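Local coordinates for protein NAD-dependent aldehyde dehydrogenase (Burkholderia multivorans, PDB 5UJU) that probably catalyses the NAD-dependent oxidation of aldehydes to carboxylic acids, at residues F37-S42 with G157-D162; Q161-E166 with N523-F528; A133-A138 with M151-G156; F216-G221 with L245-T250; E125-L130 with G224-L229. All blocks are in the same frame, centred on the assembly; numbering follows the deposited sequence.

Contact 1 (F37-S42 with G157-D162); sequences FAEMPS and GPHAQD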
# COMPACT_ATOMS: atom_id res chain seq x y z
N PHE A 37 -3.77 28.09 -2.94
CA PHE A 37 -4.64 28.69 -1.95
C PHE A 37 -3.83 29.71 -1.16
O PHE A 37 -2.84 29.36 -0.52
CB PHE A 37 -5.25 27.62 -1.04
CG PHE A 37 -6.02 26.54 -1.80
CD1 PHE A 37 -7.15 26.85 -2.54
CD2 PHE A 37 -5.61 25.21 -1.75
CE1 PHE A 37 -7.86 25.86 -3.23
CE2 PHE A 37 -6.31 24.21 -2.44
CZ PHE A 37 -7.44 24.53 -3.18
N ALA A 38 -4.24 30.98 -1.24
CA ALA A 38 -3.50 32.06 -0.61
C ALA A 38 -3.52 31.91 0.90
O ALA A 38 -4.59 31.91 1.53
CB ALA A 38 -4.09 33.41 -1.01
N GLU A 39 -2.34 31.76 1.50
CA GLU A 39 -2.26 31.54 2.94
C GLU A 39 -2.47 32.82 3.74
O GLU A 39 -2.78 32.75 4.93
CB GLU A 39 -0.92 30.90 3.31
CG GLU A 39 0.25 31.81 3.06
CD GLU A 39 1.55 31.23 3.58
OE1 GLU A 39 1.58 30.03 3.94
OE2 GLU A 39 2.53 31.99 3.68
N MET A 40 -2.30 34.00 3.12
CA MET A 40 -2.57 35.17 3.95
C MET A 40 -4.05 35.54 3.90
O MET A 40 -4.65 35.52 2.82
CB MET A 40 -1.73 36.36 3.52
CG MET A 40 -0.23 36.14 3.66
SD MET A 40 0.25 35.70 5.34
CE MET A 40 -0.22 37.17 6.26
N PRO A 41 -4.66 35.86 5.06
CA PRO A 41 -6.08 36.26 5.10
C PRO A 41 -6.29 37.70 4.62
O PRO A 41 -6.83 38.55 5.33
CB PRO A 41 -6.42 36.08 6.59
CG PRO A 41 -5.13 36.39 7.30
CD PRO A 41 -4.04 35.86 6.39
N SER A 42 -5.87 37.96 3.38
CA SER A 42 -5.79 39.30 2.80
C SER A 42 -7.14 39.71 2.23
O SER A 42 -7.82 38.90 1.59
CB SER A 42 -4.74 39.33 1.70
OG SER A 42 -5.24 38.70 0.53
N GLY A 157 -7.33 26.24 7.15
CA GLY A 157 -7.86 26.55 5.84
C GLY A 157 -6.86 26.24 4.73
O GLY A 157 -6.61 25.08 4.42
N PRO A 158 -6.26 27.28 4.15
CA PRO A 158 -5.36 27.09 2.99
C PRO A 158 -4.34 25.96 3.09
O PRO A 158 -4.20 25.20 2.13
CB PRO A 158 -4.68 28.46 2.88
CG PRO A 158 -5.72 29.41 3.33
CD PRO A 158 -6.54 28.70 4.39
N HIS A 159 -3.61 25.83 4.21
CA HIS A 159 -2.60 24.77 4.29
C HIS A 159 -3.24 23.39 4.30
O HIS A 159 -2.72 22.45 3.69
CB HIS A 159 -1.71 24.96 5.52
CG HIS A 159 -0.77 26.13 5.41
ND1 HIS A 159 0.14 26.44 6.40
CD2 HIS A 159 -0.59 27.05 4.44
CE1 HIS A 159 0.82 27.52 6.05
NE2 HIS A 159 0.40 27.90 4.86
N ALA A 160 -4.39 23.25 4.99
CA ALA A 160 -5.11 21.98 4.95
C ALA A 160 -5.64 21.71 3.56
O ALA A 160 -5.58 20.57 3.07
CB ALA A 160 -6.26 21.97 5.96
N GLN A 161 -6.16 22.75 2.91
CA GLN A 161 -6.62 22.63 1.53
C GLN A 161 -5.48 22.26 0.59
O GLN A 161 -5.65 21.44 -0.31
CB GLN A 161 -7.31 23.93 1.12
CG GLN A 161 -8.57 24.21 1.95
CD GLN A 161 -8.82 25.68 2.16
OE1 GLN A 161 -8.21 26.53 1.52
NE2 GLN A 161 -9.75 26.00 3.07
N ASP A 162 -4.28 22.82 0.83
CA ASP A 162 -3.08 22.37 0.11
C ASP A 162 -2.88 20.86 0.24
O ASP A 162 -2.64 20.16 -0.75
CB ASP A 162 -1.84 23.10 0.64
CG ASP A 162 -1.74 24.54 0.17
OD1 ASP A 162 -2.37 24.90 -0.85
OD2 ASP A 162 -1.02 25.32 0.84
O HOH W 1 -1.43 27.72 1.42
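Phe37 and Glu39 press a loop onto the N-terminal turn of helix 158-175, a loop-on-helix contact in the aldehyde dehydrogenase fold, partly buried and close to the second subunit. Pro158, well placed in a first turn that needs no amide hydrogen from it, receives the loop backbone: its CG touches Ala38 O at 3.3 Å. One turn further, Gln161 lays its CB over a face of the Phe37 ring, a CH-pi contact 4.0 Å from the centroid. The Gln161 amide stands steeply to that ring and is bonded to Asn131 and Ser134. Asp162 OD1, hydrogen-bonded to Ser35 OG, lies at the ring edge, 3.4 Å from Phe37 CD2. The polar end is a histidine-carboxylate hydrogen bond. His159 NE2 donates to Glu39 OE1 over 2.6 Å at 162°, with the oxygen in the imidazole plane. Glu39 reaches it because CG takes the crowded position between backbone N and carbonyl carbon (chi1 66°) and the chain then extends. Its OE2 pairs with Lys186 of the second subunit, so one carboxylate links loop, helix and dimer partner. Between the Phe37 and His159 ends sits a water whose approach to Asp162 OD2 is doubtfully short; it donates to Phe37 O at 2.9 Å.

Contact 2 (Q161-E166 with N523-F528); sequences QDRALE and NQSAAF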
# COMPACT_ATOMS: atom_id res chain seq x y z
N GLN A 161 -6.16 22.75 2.91
CA GLN A 161 -6.62 22.63 1.53
C GLN A 161 -5.48 22.26 0.59
O GLN A 161 -5.65 21.44 -0.31
CB GLN A 161 -7.31 23.93 1.12
CG GLN A 161 -8.57 24.21 1.95
CD GLN A 161 -8.82 25.68 2.16
OE1 GLN A 161 -8.21 26.53 1.52
NE2 GLN A 161 -9.75 26.00 3.07
N ASP A 162 -4.28 22.82 0.83
CA ASP A 162 -3.08 22.37 0.11
C ASP A 162 -2.88 20.86 0.24
O ASP A 162 -2.64 20.16 -0.75
CB ASP A 162 -1.84 23.10 0.64
CG ASP A 162 -1.74 24.54 0.17
OD1 ASP A 162 -2.37 24.90 -0.85
OD2 ASP A 162 -1.02 25.32 0.84
N ARG A 163 -2.94 20.35 1.47
CA ARG A 163 -2.68 18.93 1.71
C ARG A 163 -3.79 18.07 1.12
O ARG A 163 -3.53 16.94 0.67
CB ARG A 163 -2.53 18.66 3.21
CG ARG A 163 -1.20 19.15 3.83
CD ARG A 163 -0.01 18.34 3.33
NE ARG A 163 1.27 18.80 3.89
CZ ARG A 163 2.46 18.23 3.64
NH1 ARG A 163 2.56 17.18 2.83
NH2 ARG A 163 3.56 18.72 4.21
N ALA A 164 -5.03 18.55 1.15
CA ALA A 164 -6.11 17.85 0.46
C ALA A 164 -5.83 17.79 -1.04
O ALA A 164 -5.91 16.72 -1.66
CB ALA A 164 -7.45 18.53 0.75
N LEU A 165 -5.45 18.92 -1.63
CA LEU A 165 -5.19 18.97 -3.06
C LEU A 165 -4.01 18.08 -3.44
O LEU A 165 -4.02 17.41 -4.48
CB LEU A 165 -4.91 20.41 -3.49
CG LEU A 165 -4.65 20.57 -4.99
CD1 LEU A 165 -5.93 20.53 -5.74
CD2 LEU A 165 -3.90 21.84 -5.31
N GLU A 166 -2.99 18.05 -2.58
CA GLU A 166 -1.87 17.13 -2.75
C GLU A 166 -2.34 15.69 -2.82
O GLU A 166 -1.90 14.92 -3.68
CB GLU A 166 -0.88 17.34 -1.61
CG GLU A 166 0.34 16.47 -1.68
CD GLU A 166 1.27 16.73 -0.50
OE1 GLU A 166 0.80 16.63 0.65
OE2 GLU A 166 2.45 17.03 -0.74
N ASN A 523 8.70 22.95 13.11
CA ASN A 523 7.28 22.63 13.17
C ASN A 523 6.64 22.67 11.79
O ASN A 523 5.64 21.98 11.56
CB ASN A 523 6.50 23.60 14.07
CG ASN A 523 7.22 23.93 15.36
OD1 ASN A 523 8.42 24.19 15.36
ND2 ASN A 523 6.48 23.93 16.47
N GLN A 524 7.18 23.47 10.87
CA GLN A 524 6.50 23.78 9.62
C GLN A 524 6.80 22.76 8.53
O GLN A 524 7.90 22.21 8.44
CB GLN A 524 6.90 25.17 9.13
CG GLN A 524 6.52 26.29 10.08
CD GLN A 524 7.13 27.62 9.68
OE1 GLN A 524 8.31 27.70 9.33
NE2 GLN A 524 6.31 28.66 9.70
N SER A 525 5.79 22.52 7.68
CA SER A 525 6.00 21.71 6.49
C SER A 525 5.07 22.22 5.39
O SER A 525 3.94 22.62 5.66
CB SER A 525 5.78 20.21 6.74
OG SER A 525 4.41 19.86 6.87
N ALA A 526 5.56 22.18 4.16
CA ALA A 526 4.83 22.67 3.00
C ALA A 526 4.37 21.50 2.16
O ALA A 526 5.17 20.61 1.84
CB ALA A 526 5.69 23.62 2.17
N ALA A 527 3.07 21.49 1.82
CA ALA A 527 2.57 20.54 0.84
C ALA A 527 3.36 20.67 -0.47
O ALA A 527 3.92 21.73 -0.77
CB ALA A 527 1.07 20.78 0.57
N PHE A 528 3.40 19.58 -1.24
CA PHE A 528 4.06 19.49 -2.55
C PHE A 528 5.58 19.60 -2.45
O PHE A 528 6.25 19.84 -3.46
CB PHE A 528 3.55 20.55 -3.54
CG PHE A 528 2.05 20.61 -3.65
CD1 PHE A 528 1.34 19.65 -4.36
CD2 PHE A 528 1.34 21.64 -3.04
CE1 PHE A 528 -0.04 19.71 -4.46
CE2 PHE A 528 -0.03 21.71 -3.12
CZ PHE A 528 -0.72 20.75 -3.84
O HOH W 2 1.02 23.76 2.84
O HOH W 3 1.23 21.75 4.80
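Arg163 spreads its guanidinium flat against the backbone of loop 523-528, with Ala527 CA 3.6 Å above the centre of the plane. Here helix 158-175 meets the loop that follows strand 511-514, which also touches the second subunit. The small alanine lets the group lie this close, and Ala527 CB also packs on Asp162 CB at 3.7 Å. A bend at chi2 (-69°) turns the arginine chain toward the loop. At the guanidinium edge Arg163 NH2 makes a weak bond of 3.0 Å to Ser525 OG, and also reaches Asp530 O; NE meets a water that donates to Ser525 O. Arg163 NH1 forms a salt bridge of 2.9 Å to the syn lone pair of Glu166 OE1. The extended Glu166 chain (CG anti to the backbone N, chi1 -179°) carries the carboxylate to the loop, where OE2 takes Phe528 N from above its plane at 2.8 Å. The Phe528 ring turns back toward the helix: Glu166 CB sits off-centre over it, and the Leu165 side chain crosses that of Phe528 at about a right angle, CD2 3.7 Å from CZ. The ion pair within the helix holds the buried carboxylate in position, probably ionised, and the carboxylate then grips the Phe528 amide.

Contact 3 (A133-A138 with M151-G156); sequences ASFEIA and MAFQAG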
# COMPACT_ATOMS: atom_id res chain seq x y z
N ALA A 133 -14.68 29.36 2.14
CA ALA A 133 -15.17 29.33 3.51
C ALA A 133 -14.04 29.40 4.54
O ALA A 133 -14.27 29.07 5.71
CB ALA A 133 -16.00 28.07 3.75
N SER A 134 -12.84 29.84 4.13
CA SER A 134 -11.67 29.73 5.00
C SER A 134 -11.85 30.51 6.29
O SER A 134 -11.38 30.08 7.35
CB SER A 134 -10.41 30.20 4.27
OG SER A 134 -9.98 29.24 3.34
N PHE A 135 -12.49 31.68 6.22
CA PHE A 135 -12.67 32.47 7.44
C PHE A 135 -13.64 31.79 8.39
O PHE A 135 -13.38 31.73 9.60
CB PHE A 135 -13.14 33.88 7.09
CG PHE A 135 -12.02 34.79 6.67
CD1 PHE A 135 -11.17 35.34 7.61
CD2 PHE A 135 -11.84 35.11 5.33
CE1 PHE A 135 -10.13 36.18 7.23
CE2 PHE A 135 -10.81 35.95 4.94
CZ PHE A 135 -9.96 36.48 5.90
N GLU A 136 -14.77 31.29 7.88
CA GLU A 136 -15.70 30.54 8.73
C GLU A 136 -15.02 29.33 9.36
O GLU A 136 -15.20 29.05 10.55
CB GLU A 136 -16.92 30.10 7.91
CG GLU A 136 -17.82 29.14 8.65
CD GLU A 136 -18.94 28.58 7.76
OE1 GLU A 136 -18.93 28.83 6.55
OE2 GLU A 136 -19.83 27.90 8.30
N ILE A 137 -14.25 28.60 8.56
CA ILE A 137 -13.51 27.44 9.07
C ILE A 137 -12.43 27.87 10.07
O ILE A 137 -12.21 27.21 11.09
CB ILE A 137 -12.93 26.65 7.88
CG1 ILE A 137 -14.08 26.02 7.06
CG2 ILE A 137 -11.96 25.58 8.34
CD1 ILE A 137 -13.64 25.40 5.75
N ALA A 138 -11.76 28.99 9.81
CA ALA A 138 -10.72 29.44 10.75
C ALA A 138 -11.29 29.66 12.14
O ALA A 138 -10.72 29.20 13.14
CB ALA A 138 -10.07 30.72 10.23
N MET A 151 -2.87 31.10 12.87
CA MET A 151 -2.61 29.69 12.63
C MET A 151 -3.90 28.92 12.33
O MET A 151 -3.91 28.01 11.49
CB MET A 151 -1.90 29.06 13.82
CG MET A 151 -1.73 27.55 13.66
SD MET A 151 -0.85 26.76 15.03
CE MET A 151 0.79 27.43 14.77
N ALA A 152 -4.98 29.26 13.02
CA ALA A 152 -6.24 28.58 12.74
C ALA A 152 -6.64 28.78 11.28
O ALA A 152 -7.06 27.83 10.61
CB ALA A 152 -7.33 29.10 13.68
N PHE A 153 -6.45 29.99 10.75
CA PHE A 153 -6.73 30.25 9.35
C PHE A 153 -5.81 29.46 8.43
O PHE A 153 -6.27 28.71 7.56
CB PHE A 153 -6.61 31.75 9.07
CG PHE A 153 -6.90 32.13 7.65
CD1 PHE A 153 -8.21 32.41 7.25
CD2 PHE A 153 -5.89 32.21 6.71
CE1 PHE A 153 -8.50 32.75 5.93
CE2 PHE A 153 -6.16 32.55 5.39
CZ PHE A 153 -7.47 32.82 5.00
N GLN A 154 -4.50 29.59 8.61
CA GLN A 154 -3.55 28.93 7.72
C GLN A 154 -3.63 27.42 7.86
O GLN A 154 -3.87 26.70 6.88
CB GLN A 154 -2.14 29.42 7.99
CG GLN A 154 -1.96 30.90 7.78
CD GLN A 154 -0.49 31.27 7.67
OE1 GLN A 154 0.39 30.51 8.08
NE2 GLN A 154 -0.23 32.45 7.10
N ALA A 155 -3.43 26.91 9.07
CA ALA A 155 -3.43 25.47 9.27
C ALA A 155 -4.81 24.86 9.07
O ALA A 155 -4.93 23.73 8.60
CB ALA A 155 -2.89 25.13 10.66
N GLY A 156 -5.88 25.58 9.42
CA GLY A 156 -7.20 25.01 9.25
C GLY A 156 -7.76 25.19 7.85
O GLY A 156 -8.56 24.37 7.40
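Ala138 and Phe153 bring helices 134-145 and 149-156 to their narrowest crossing, where the two CA atoms stand 4.3 Å apart. Here alanine is the residue that fits: Ala138 CB rests on Phe153 CA at 3.5 Å, and Ala152 CB meets the carbonyl oxygen of Ala138 at 3.4 Å, so the backbones nearly touch with one methyl from each side between them. Phe153 swings its ring out of this tight zone with CG anti to the backbone N (chi1 -179°), carrying the ring to Ser134 and Phe135. Ser134 CB touches its CE1 at 3.6 Å, obliquely, while Ser134 OG turns to Asn131 O and Gln161. Phe135 comes last, and more loosely: Phe153 CE1 stands over the centre of the Phe135 face, 3.8 Å above it, but the planes are inclined by 45°, neither stacked nor edge-to-face. Pro41 of the 37-42 loop lies against both rings. At the other end, Ile137 CG2 approaches Gly156 O at 3.7 Å. The contact itself is wholly buried and has no hydrogen bond across it; solvent is reached on the far flank of helix 149-156, where Gln154 turns away and is partly exposed. Two consecutive helices cross here at 114° through small residues, a close crossing within the helical layer of the aldehyde dehydrogenase fold.

Contact 4 (F216-G221 with L245-T250); sequences FPTWNG and LPLAIT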
# COMPACT_ATOMS: atom_id res chain seq x y z
N PHE A 216 -5.54 19.31 14.97
CA PHE A 216 -5.51 19.69 13.55
C PHE A 216 -6.59 18.93 12.80
O PHE A 216 -6.30 18.08 11.94
CB PHE A 216 -4.13 19.44 12.94
CG PHE A 216 -3.07 20.40 13.43
CD1 PHE A 216 -2.41 20.19 14.63
CD2 PHE A 216 -2.75 21.53 12.69
CE1 PHE A 216 -1.45 21.08 15.09
CE2 PHE A 216 -1.77 22.44 13.14
CZ PHE A 216 -1.14 22.20 14.34
N PRO A 217 -7.86 19.25 13.07
CA PRO A 217 -8.96 18.45 12.49
C PRO A 217 -8.96 18.45 10.97
O PRO A 217 -9.13 17.38 10.36
CB PRO A 217 -10.22 19.10 13.08
CG PRO A 217 -9.80 20.51 13.42
CD PRO A 217 -8.35 20.40 13.85
N THR A 218 -8.78 19.61 10.34
CA THR A 218 -8.77 19.63 8.88
C THR A 218 -7.40 19.27 8.31
O THR A 218 -7.31 18.52 7.33
CB THR A 218 -9.23 21.00 8.36
OG1 THR A 218 -8.39 22.03 8.90
CG2 THR A 218 -10.68 21.26 8.76
N TRP A 219 -6.32 19.78 8.90
CA TRP A 219 -4.99 19.53 8.33
C TRP A 219 -4.66 18.05 8.35
O TRP A 219 -4.14 17.50 7.37
CB TRP A 219 -3.93 20.32 9.09
CG TRP A 219 -2.61 20.43 8.35
CD1 TRP A 219 -2.20 21.46 7.55
CD2 TRP A 219 -1.53 19.48 8.37
NE1 TRP A 219 -0.93 21.22 7.07
CE2 TRP A 219 -0.50 20.01 7.56
CE3 TRP A 219 -1.33 18.25 9.00
CZ2 TRP A 219 0.71 19.34 7.35
CZ3 TRP A 219 -0.12 17.58 8.79
CH2 TRP A 219 0.88 18.13 7.97
N ASN A 220 -4.93 17.38 9.48
CA ASN A 220 -4.74 15.94 9.54
C ASN A 220 -5.89 15.16 8.92
O ASN A 220 -5.68 14.06 8.42
CB ASN A 220 -4.53 15.48 10.99
CG ASN A 220 -3.15 15.82 11.53
OD1 ASN A 220 -3.01 16.49 12.54
ND2 ASN A 220 -2.12 15.35 10.84
N GLY A 221 -7.12 15.69 8.97
CA GLY A 221 -8.25 14.94 8.45
C GLY A 221 -8.40 14.98 6.94
O GLY A 221 -8.81 13.98 6.33
N LEU A 245 -16.91 20.87 14.76
CA LEU A 245 -17.39 21.92 13.87
C LEU A 245 -16.57 22.10 12.61
O LEU A 245 -17.17 22.23 11.53
CB LEU A 245 -17.50 23.25 14.64
CG LEU A 245 -18.20 24.36 13.84
CD1 LEU A 245 -19.61 23.90 13.42
CD2 LEU A 245 -18.29 25.69 14.59
N PRO A 246 -15.22 22.13 12.65
CA PRO A 246 -14.47 22.29 11.39
C PRO A 246 -14.76 21.20 10.37
O PRO A 246 -14.81 21.49 9.17
CB PRO A 246 -12.99 22.27 11.84
CG PRO A 246 -13.03 22.73 13.25
CD PRO A 246 -14.31 22.17 13.82
N LEU A 247 -14.94 19.94 10.82
CA LEU A 247 -15.26 18.89 9.87
C LEU A 247 -16.74 18.84 9.54
O LEU A 247 -17.10 18.38 8.46
CB LEU A 247 -14.79 17.54 10.41
CG LEU A 247 -13.26 17.45 10.36
CD1 LEU A 247 -12.78 16.28 11.21
CD2 LEU A 247 -12.76 17.33 8.91
N ALA A 248 -17.62 19.31 10.44
CA ALA A 248 -19.04 19.40 10.10
C ALA A 248 -19.26 20.40 8.97
O ALA A 248 -20.01 20.12 8.02
CB ALA A 248 -19.85 19.81 11.33
N ILE A 249 -18.62 21.57 9.06
CA ILE A 249 -18.65 22.54 7.96
C ILE A 249 -18.12 21.90 6.69
O ILE A 249 -18.70 22.07 5.61
CB ILE A 249 -17.83 23.80 8.34
CG1 ILE A 249 -18.46 24.54 9.51
CG2 ILE A 249 -17.67 24.72 7.14
CD1 ILE A 249 -17.52 25.60 10.09
N THR A 250 -17.01 21.16 6.79
CA THR A 250 -16.42 20.49 5.63
C THR A 250 -17.39 19.50 5.00
O THR A 250 -17.58 19.47 3.77
CB THR A 250 -15.12 19.78 6.05
OG1 THR A 250 -14.18 20.72 6.59
CG2 THR A 250 -14.50 19.12 4.84
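Pro217 and Pro246 meet near the beginnings of two successive crossover helices of the Rossmann-type domain. Helix 217-230 connects the parallel strands 191-211 and 234-238, and helix 245-260 carries the chain on to strand 268-270. The short segments run at 64° to each other, 9.8 Å apart, so side chains do most of the bridging. Proline suits both places, since a first helical turn leaves amide positions that need no hydrogen, and its compact ring presents CB and CG as an apolar surface. The two rings cross obliquely with CG against CG at 3.9 Å. Leu247 reaches in next to them: its two methyls, CD1 and CD2, both lie 3.9 Å from Pro217 O, a carbonyl that the amide of Gly221 uses only weakly. Thr218 divides its branches by chemistry. OG1 sits between the backbone N and the carbonyl carbon (chi1 57°) and bonds to Gly156 O, which leaves CG2 to pack on Pro246 CB at 4.0 Å, about at a right angle. On the other helix Thr250 turns its hydroxyl back: OG1 donates to Pro246 O at 2.8 Å, tilted 21° from the carbonyl plane, and shares that oxygen with Thr250 N; Tyr222 OH is a further partner of the hydroxyl, which lies near Thr218 CG2. No hydrogen bond passes between the segments, and helix 134-145 closes over the prolines through Ser140, Val141 and Thr145. Neighbouring helices that pack through apolar groups beside a parallel sheet are typical of repeated beta-alpha-beta crossovers, the scheme of nucleotide-binding domains in this family.

Contact 5 (E125-L130 with G224-L229); sequences EILARL and GLFADL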
# COMPACT_ATOMS: atom_id res chain seq x y z
N GLU A 125 -13.69 20.77 -6.81
CA GLU A 125 -14.72 21.77 -6.58
C GLU A 125 -15.00 21.95 -5.10
O GLU A 125 -15.17 23.08 -4.63
CB GLU A 125 -16.00 21.39 -7.34
CG GLU A 125 -17.20 22.29 -7.05
CD GLU A 125 -17.03 23.73 -7.55
OE1 GLU A 125 -16.19 23.99 -8.44
OE2 GLU A 125 -17.77 24.60 -7.04
N ILE A 126 -15.05 20.84 -4.34
CA ILE A 126 -15.20 20.95 -2.90
C ILE A 126 -14.08 21.81 -2.32
O ILE A 126 -14.32 22.72 -1.51
CB ILE A 126 -15.24 19.56 -2.24
CG1 ILE A 126 -16.48 18.77 -2.68
CG2 ILE A 126 -15.11 19.69 -0.71
CD1 ILE A 126 -16.45 17.30 -2.29
N LEU A 127 -12.83 21.55 -2.74
CA LEU A 127 -11.68 22.32 -2.24
C LEU A 127 -11.80 23.81 -2.56
O LEU A 127 -11.46 24.66 -1.73
CB LEU A 127 -10.37 21.75 -2.80
CG LEU A 127 -10.05 20.35 -2.25
CD1 LEU A 127 -8.74 19.80 -2.79
CD2 LEU A 127 -10.01 20.44 -0.75
N ALA A 128 -12.29 24.14 -3.76
CA ALA A 128 -12.49 25.54 -4.11
C ALA A 128 -13.47 26.19 -3.15
O ALA A 128 -13.24 27.31 -2.69
CB ALA A 128 -13.00 25.65 -5.55
N ARG A 129 -14.55 25.49 -2.81
CA ARG A 129 -15.55 26.06 -1.91
C ARG A 129 -15.03 26.10 -0.47
O ARG A 129 -15.36 27.02 0.28
CB ARG A 129 -16.85 25.26 -2.00
CG ARG A 129 -17.43 25.22 -3.41
CD ARG A 129 -18.91 24.87 -3.43
NE ARG A 129 -19.40 24.70 -4.80
CZ ARG A 129 -20.64 24.36 -5.11
NH1 ARG A 129 -21.55 24.16 -4.15
NH2 ARG A 129 -20.98 24.21 -6.38
N LEU A 130 -14.25 25.11 -0.07
CA LEU A 130 -13.65 25.17 1.25
C LEU A 130 -12.75 26.39 1.38
O LEU A 130 -12.81 27.10 2.40
CB LEU A 130 -12.88 23.89 1.54
CG LEU A 130 -13.69 22.60 1.70
CD1 LEU A 130 -12.73 21.43 1.85
CD2 LEU A 130 -14.60 22.70 2.91
N GLY A 224 -6.78 12.05 4.26
CA GLY A 224 -7.51 10.80 4.13
C GLY A 224 -8.88 10.98 3.49
O GLY A 224 -9.30 10.17 2.66
N LEU A 225 -9.60 12.05 3.87
CA LEU A 225 -10.93 12.29 3.33
C LEU A 225 -10.91 12.44 1.82
O LEU A 225 -11.69 11.80 1.10
CB LEU A 225 -11.53 13.53 3.99
CG LEU A 225 -12.76 14.22 3.37
CD1 LEU A 225 -13.95 13.27 3.25
CD2 LEU A 225 -13.12 15.46 4.19
N PHE A 226 -9.99 13.26 1.31
CA PHE A 226 -9.95 13.55 -0.12
C PHE A 226 -9.21 12.48 -0.91
O PHE A 226 -9.52 12.29 -2.09
CB PHE A 226 -9.35 14.94 -0.33
CG PHE A 226 -10.32 16.02 0.04
CD1 PHE A 226 -11.31 16.41 -0.86
CD2 PHE A 226 -10.31 16.58 1.31
CE1 PHE A 226 -12.24 17.38 -0.51
CE2 PHE A 226 -11.25 17.55 1.66
CZ PHE A 226 -12.21 17.95 0.74
N ALA A 227 -8.25 11.77 -0.31
CA ALA A 227 -7.74 10.56 -0.96
C ALA A 227 -8.86 9.54 -1.17
O ALA A 227 -8.90 8.84 -2.19
CB ALA A 227 -6.61 9.95 -0.14
N ASP A 228 -9.73 9.39 -0.16
CA ASP A 228 -10.88 8.50 -0.28
C ASP A 228 -11.79 8.95 -1.41
O ASP A 228 -12.13 8.15 -2.30
CB ASP A 228 -11.65 8.46 1.05
CG ASP A 228 -11.03 7.54 2.10
OD1 ASP A 228 -10.11 6.76 1.78
OD2 ASP A 228 -11.49 7.59 3.28
N LEU A 229 -12.18 10.23 -1.41
CA LEU A 229 -13.14 10.73 -2.39
C LEU A 229 -12.57 10.69 -3.80
O LEU A 229 -13.26 10.27 -4.74
CB LEU A 229 -13.56 12.16 -2.04
CG LEU A 229 -14.56 12.34 -0.92
CD1 LEU A 229 -14.75 13.84 -0.65
CD2 LEU A 229 -15.90 11.66 -1.30
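Phe226 pushes its ring among Ile126, Leu127 and Leu130, joining helix 217-230, a beta-alpha-beta crossover helix of the Rossmann-type domain, to the long helix 97-132. The three aliphatic residues follow an i, i+1, i+4 pattern and therefore share one flank of their helix. Leu127 CD2 comes over a ring face, offset toward the rim, in a CH-pi contact 3.9 Å from the centroid. Ile126 CG2 lies in the ring plane at the edge, 3.7 Å from CZ. The Leu130 side chain meets that of Phe226 from the opposite direction, CD1 lying oblique to the ring, 3.7 Å from the same CZ. Phenylalanine suits this position because the segments' axes stay 12.5 Å apart, running at 149° and so roughly antiparallel; a long side chain such as this can bridge them. Its CG is anti to the carbonyl carbon (chi1 -74°), directing the ring across the gap. One turn later Leu229 extends the apolar seam, its CD1 meeting Ile126 CD1 at 4.2 Å. In the next shell Tyr222, from the same helix, makes an edge-to-face pair with Phe226, while Ala164 and Val168 of helix 158-175 pack on the ring as well. Leu127 is braced by Ala164 and Leu165, so three helices share this core. Further out, Glu125 and Arg129 take no part in the seam. Arg129 forms a salt bridge to Glu260, and Glu125 OE1 is held by Lys16 and His17. Between these two residues, one turn apart, Arg129 NE donates to the anti lone pair of Glu125 OE2 over 2.8 Å, with the oxygen near the guanidinium plane.

Contacts 2, 3, 4 and 5 are buried, whereas contact 1 is only partly so; contacts 1 and 2 both meet the second subunit, and contacts 3, 4 and 5 do not. Helix 158-175 serves contacts 1 and 2, which share Gln161 and Asp162 and fasten two loops far apart in sequence to one helix; both rely on charged groups and water. The helix-to-helix contacts 3, 4 and 5 have no hydrogen bond between their segments and depend on alanine, proline, leucine and phenylalanine surfaces. Helix 217-230 takes part in contacts 4 and 5, with its beginning in the former. Apolar packing joins these three: Ile137 lies against Ile249 between contacts 3 and 4, and Thr250 against Leu130 and Leu225 between 4 and 5.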